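Local coordinates for protein diacylglycerol O-acyltransferase (Marinobacter hydrocarbonoclasticus, PDB 6CHJ) that probably transfers the acyl group of acyl-CoA to diacylglycerol to make triacylglycerol, and belongs to the wax ester synthase/diacylglycerol acyltransferase family, at residues E52-R60 / W70-L78. Numbering follows the deposited sequence.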
loop_
_atom_site.group_PDB
_atom_site.type_symbol
_atom_site.label_atom_id
_atom_site.label_comp_id
_atom_site.label_asym_id
_atom_site.label_seq_id
_atom_site.Cartn_x
_atom_site.Cartn_y
_atom_site.Cartn_z
ATOM N N GLU B 52 -16.890 -4.732 17.862
ATOM C CA GLU B 52 -17.488 -5.985 17.418
ATOM C C GLU B 52 -17.469 -6.065 15.894
ATOM O O GLU B 52 -17.783 -5.093 15.192
ATOM C CB GLU B 52 -18.916 -6.140 17.942
ATOM C CG GLU B 52 -19.521 -7.504 17.610
ATOM C CD GLU B 52 -20.960 -7.647 18.076
ATOM O OE1 GLU B 52 -21.169 -7.966 19.273
ATOM O OE2 GLU B 52 -21.876 -7.448 17.240
ATOM N N VAL B 53 -17.068 -7.232 15.392
ATOM C CA VAL B 53 -16.892 -7.490 13.967
ATOM C C VAL B 53 -17.569 -8.813 13.655
ATOM O O VAL B 53 -17.291 -9.818 14.311
ATOM C CB VAL B 53 -15.402 -7.550 13.568
ATOM C CG1 VAL B 53 -15.249 -8.010 12.118
ATOM C CG2 VAL B 53 -14.709 -6.204 13.796
ATOM N N THR B 54 -18.444 -8.826 12.653
ATOM C CA THR B 54 -19.114 -10.055 12.247
ATOM C C THR B 54 -18.817 -10.367 10.789
ATOM O O THR B 54 -18.510 -9.476 9.991
ATOM C CB THR B 54 -20.633 -9.983 12.451
ATOM O OG1 THR B 54 -21.203 -11.293 12.268
ATOM C CG2 THR B 54 -21.273 -9.004 11.470
ATOM N N ALA B 55 -18.937 -11.654 10.464
ATOM C CA ALA B 55 -18.685 -12.255 9.165
ATOM C C ALA B 55 -19.261 -11.387 8.060
ATOM O O ALA B 55 -20.334 -10.797 8.238
ATOM C CB ALA B 55 -19.276 -13.663 9.119
ATOM N N PRO B 56 -18.576 -11.276 6.906
ATOM C CA PRO B 56 -17.335 -12.029 6.657
ATOM C C PRO B 56 -16.052 -11.302 7.105
ATOM O O PRO B 56 -14.941 -11.781 6.837
ATOM C CB PRO B 56 -17.362 -12.215 5.138
ATOM C CG PRO B 56 -18.072 -10.974 4.631
ATOM C CD PRO B 56 -18.973 -10.468 5.732
ATOM N N PHE B 57 -16.210 -10.174 7.805
ATOM C CA PHE B 57 -15.077 -9.317 8.121
ATOM C C PHE B 57 -14.185 -9.865 9.235
ATOM O O PHE B 57 -13.161 -9.242 9.547
ATOM C CB PHE B 57 -15.576 -7.935 8.505
ATOM C CG PHE B 57 -16.370 -7.269 7.439
ATOM C CD1 PHE B 57 -15.765 -6.389 6.555
ATOM C CD2 PHE B 57 -17.730 -7.518 7.314
ATOM C CE1 PHE B 57 -16.502 -5.774 5.563
ATOM C CE2 PHE B 57 -18.468 -6.905 6.328
ATOM C CZ PHE B 57 -17.855 -6.027 5.455
ATOM N N ASN B 58 -14.542 -10.989 9.854
ATOM C CA ASN B 58 -13.701 -11.596 10.877
ATOM C C ASN B 58 -13.085 -12.887 10.385
ATOM O O ASN B 58 -12.505 -13.635 11.177
ATOM C CB ASN B 58 -14.487 -11.835 12.171
ATOM C CG ASN B 58 -15.555 -12.910 12.034
ATOM O OD1 ASN B 58 -16.045 -13.206 10.942
ATOM N ND2 ASN B 58 -15.913 -13.510 13.157
ATOM N N GLN B 59 -13.218 -13.166 9.093
ATOM C CA GLN B 59 -12.629 -14.337 8.469
ATOM C C GLN B 59 -11.204 -14.020 8.042
ATOM O O GLN B 59 -10.909 -12.910 7.606
ATOM C CB GLN B 59 -13.470 -14.750 7.257
ATOM C CG GLN B 59 -14.918 -15.064 7.599
ATOM C CD GLN B 59 -15.027 -16.267 8.526
ATOM O OE1 GLN B 59 -14.435 -17.321 8.267
ATOM N NE2 GLN B 59 -15.769 -16.110 9.623
ATOM N N ARG B 60 -10.318 -14.995 8.153
ATOM C CA ARG B 60 -8.968 -14.765 7.681
ATOM C C ARG B 60 -8.470 -16.022 6.998
ATOM O O ARG B 60 -8.951 -17.124 7.269
ATOM C CB ARG B 60 -8.033 -14.325 8.818
ATOM C CG ARG B 60 -7.352 -15.425 9.563
ATOM C CD ARG B 60 -6.318 -14.843 10.515
ATOM N NE ARG B 60 -5.299 -15.823 10.882
ATOM C CZ ARG B 60 -4.315 -16.233 10.080
ATOM N NH1 ARG B 60 -4.201 -15.750 8.840
ATOM N NH2 ARG B 60 -3.447 -17.137 10.517
ATOM N N TRP B 70 -10.972 -20.414 5.233
ATOM C CA TRP B 70 -11.216 -19.300 6.130
ATOM C C TRP B 70 -11.217 -19.791 7.571
ATOM O O TRP B 70 -11.519 -20.955 7.848
ATOM C CB TRP B 70 -12.556 -18.637 5.823
ATOM C CG TRP B 70 -12.695 -18.032 4.460
ATOM C CD1 TRP B 70 -13.705 -18.259 3.570
ATOM C CD2 TRP B 70 -11.824 -17.075 3.840
ATOM N NE1 TRP B 70 -13.518 -17.508 2.435
ATOM C CE2 TRP B 70 -12.371 -16.771 2.575
ATOM C CE3 TRP B 70 -10.634 -16.449 4.225
ATOM C CZ2 TRP B 70 -11.767 -15.876 1.695
ATOM C CZ3 TRP B 70 -10.036 -15.564 3.351
ATOM C CH2 TRP B 70 -10.602 -15.287 2.096
ATOM N N VAL B 71 -10.887 -18.889 8.494
ATOM C CA VAL B 71 -10.897 -19.185 9.924
ATOM C C VAL B 71 -11.308 -17.933 10.685
ATOM O O VAL B 71 -11.031 -16.804 10.269
ATOM C CB VAL B 71 -9.531 -19.693 10.455
ATOM C CG1 VAL B 71 -9.277 -21.126 10.024
ATOM C CG2 VAL B 71 -8.412 -18.794 9.995
ATOM N N GLU B 72 -11.955 -18.149 11.822
ATOM C CA GLU B 72 -12.433 -17.049 12.643
ATOM C C GLU B 72 -11.251 -16.356 13.316
ATOM O O GLU B 72 -10.545 -16.962 14.125
ATOM C CB GLU B 72 -13.423 -17.584 13.672
ATOM C CG GLU B 72 -14.361 -16.544 14.253
ATOM C CD GLU B 72 -14.368 -16.549 15.768
ATOM O OE1 GLU B 72 -13.587 -17.325 16.360
ATOM O OE2 GLU B 72 -15.156 -15.788 16.369
ATOM N N ASP B 73 -11.026 -15.089 12.985
ATOM C CA ASP B 73 -9.839 -14.401 13.472
ATOM C C ASP B 73 -10.003 -14.079 14.951
ATOM O O ASP B 73 -10.835 -13.249 15.328
ATOM C CB ASP B 73 -9.572 -13.138 12.664
ATOM C CG ASP B 73 -8.165 -12.609 12.877
ATOM O OD1 ASP B 73 -7.253 -13.438 13.074
ATOM O OD2 ASP B 73 -7.967 -11.376 12.853
ATOM N N GLU B 74 -9.198 -14.728 15.790
ATOM C CA GLU B 74 -9.321 -14.546 17.230
ATOM C C GLU B 74 -8.893 -13.143 17.649
ATOM O O GLU B 74 -9.570 -12.497 18.462
ATOM C CB GLU B 74 -8.495 -15.609 17.954
ATOM C CG GLU B 74 -8.895 -17.050 17.623
ATOM C CD GLU B 74 -9.741 -17.699 18.709
ATOM O OE1 GLU B 74 -9.373 -18.809 19.167
ATOM O OE2 GLU B 74 -10.764 -17.093 19.108
ATOM N N HIS B 75 -7.788 -12.645 17.092
ATOM C CA HIS B 75 -7.196 -11.372 17.506
ATOM C C HIS B 75 -7.190 -10.406 16.321
ATOM O O HIS B 75 -6.176 -10.265 15.625
ATOM C CB HIS B 75 -5.747 -11.584 18.088
ATOM C CG HIS B 75 -5.540 -12.908 18.761
ATOM N ND1 HIS B 75 -5.357 -14.081 18.057
ATOM C CD2 HIS B 75 -5.477 -13.243 20.071
ATOM C CE1 HIS B 75 -5.199 -15.082 18.903
ATOM N NE2 HIS B 75 -5.268 -14.601 20.131
ATOM N N LEU B 76 -8.320 -9.722 16.106
ATOM C CA LEU B 76 -8.386 -8.682 15.086
ATOM C C LEU B 76 -8.070 -7.323 15.704
ATOM O O LEU B 76 -8.570 -6.976 16.781
ATOM C CB LEU B 76 -9.757 -8.647 14.398
ATOM C CG LEU B 76 -9.958 -7.534 13.355
ATOM C CD1 LEU B 76 -10.821 -7.998 12.188
ATOM C CD2 LEU B 76 -10.580 -6.283 13.955
ATOM N N ASP B 77 -7.248 -6.554 15.004
ATOM C CA ASP B 77 -6.758 -5.259 15.465
ATOM C C ASP B 77 -7.489 -4.175 14.669
ATOM O O ASP B 77 -7.106 -3.856 13.532
ATOM C CB ASP B 77 -5.242 -5.222 15.291
ATOM C CG ASP B 77 -4.619 -3.871 15.611
ATOM O OD1 ASP B 77 -5.324 -2.848 15.688
ATOM O OD2 ASP B 77 -3.376 -3.842 15.757
ATOM N N LEU B 78 -8.531 -3.594 15.281
ATOM C CA LEU B 78 -9.399 -2.708 14.514
ATOM C C LEU B 78 -8.646 -1.496 14.002
ATOM O O LEU B 78 -9.034 -0.918 12.982
ATOM C CB LEU B 78 -10.644 -2.272 15.322
ATOM C CG LEU B 78 -11.548 -1.329 14.511
ATOM C CD1 LEU B 78 -12.278 -2.134 13.449
ATOM C CD2 LEU B 78 -12.541 -0.556 15.348
#
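R60 and V71 form an antiparallel hydrogen-bonded pair at the open end of a beta hairpin. R60 N donates to V71 O, and V71 N donates to R60 O, each over 2.9 Å. The next pair, Q59 with E72, is non-hydrogen-bonded. V71 O, besides accepting R60 N, takes a CA-H...O contact from Q59 CA; W70 CA makes the matching contact to R60 O. Just outside the strands, the bond from D73 N to N58 O is 2.8 Å long and nearly straight (167°).

Among the side chains, N58 CG stands between the backbone N and the carbonyl carbon (chi1 68°), which carries ND2 to E72 CG. This is a packing contact of 3.6 Å, with amide and carboxylate planes perpendicular. N58 OD1 accepts Q59 NE2 from above its carbonyl plane. With an alanine in place of N58, Q59 NE2 would probably lose this acceptor and E72 CG its amide neighbour.

On the face of R60 and V71, the two side chains run side by side, R60 CG against V71 CG2. R60 then crosses D73 at about a right angle. D73 OD1 lies against R60 CD at 3.1 Å. Its ion pair with R60 NE is long, at 3.8 Å, and the guanidinium and carboxylate planes are 74° apart. R60 NH1 also has a weak, long ion pair with E111.

W70 turns its ring edge, at CE3, to R60 O. Q59 OE1 is 3.4 Å from W70 CB, with amide and ring planes nearly perpendicular.

Apolar packing is slight: V53 CG2 meets L76 CD2 at 4.1 Å. The other L76 methyl, CD1, lies against the carbonyl oxygen F57 O, which also accepts W115 NE1.

The contact lies at the surface of the catalytic domain, where strands 59-64 and 67-72 make a two-stranded sheet. The type I turn from P56 to Q59 leads into it. P56 and F57 rest on M147 of helix 141-150, and W115 of strand 115-121 meets F57 edge-to-face. Beyond L76, D77 stands at the N-cap of helix 78-81, with weak bonds from OD1 to E79 N and H80 N.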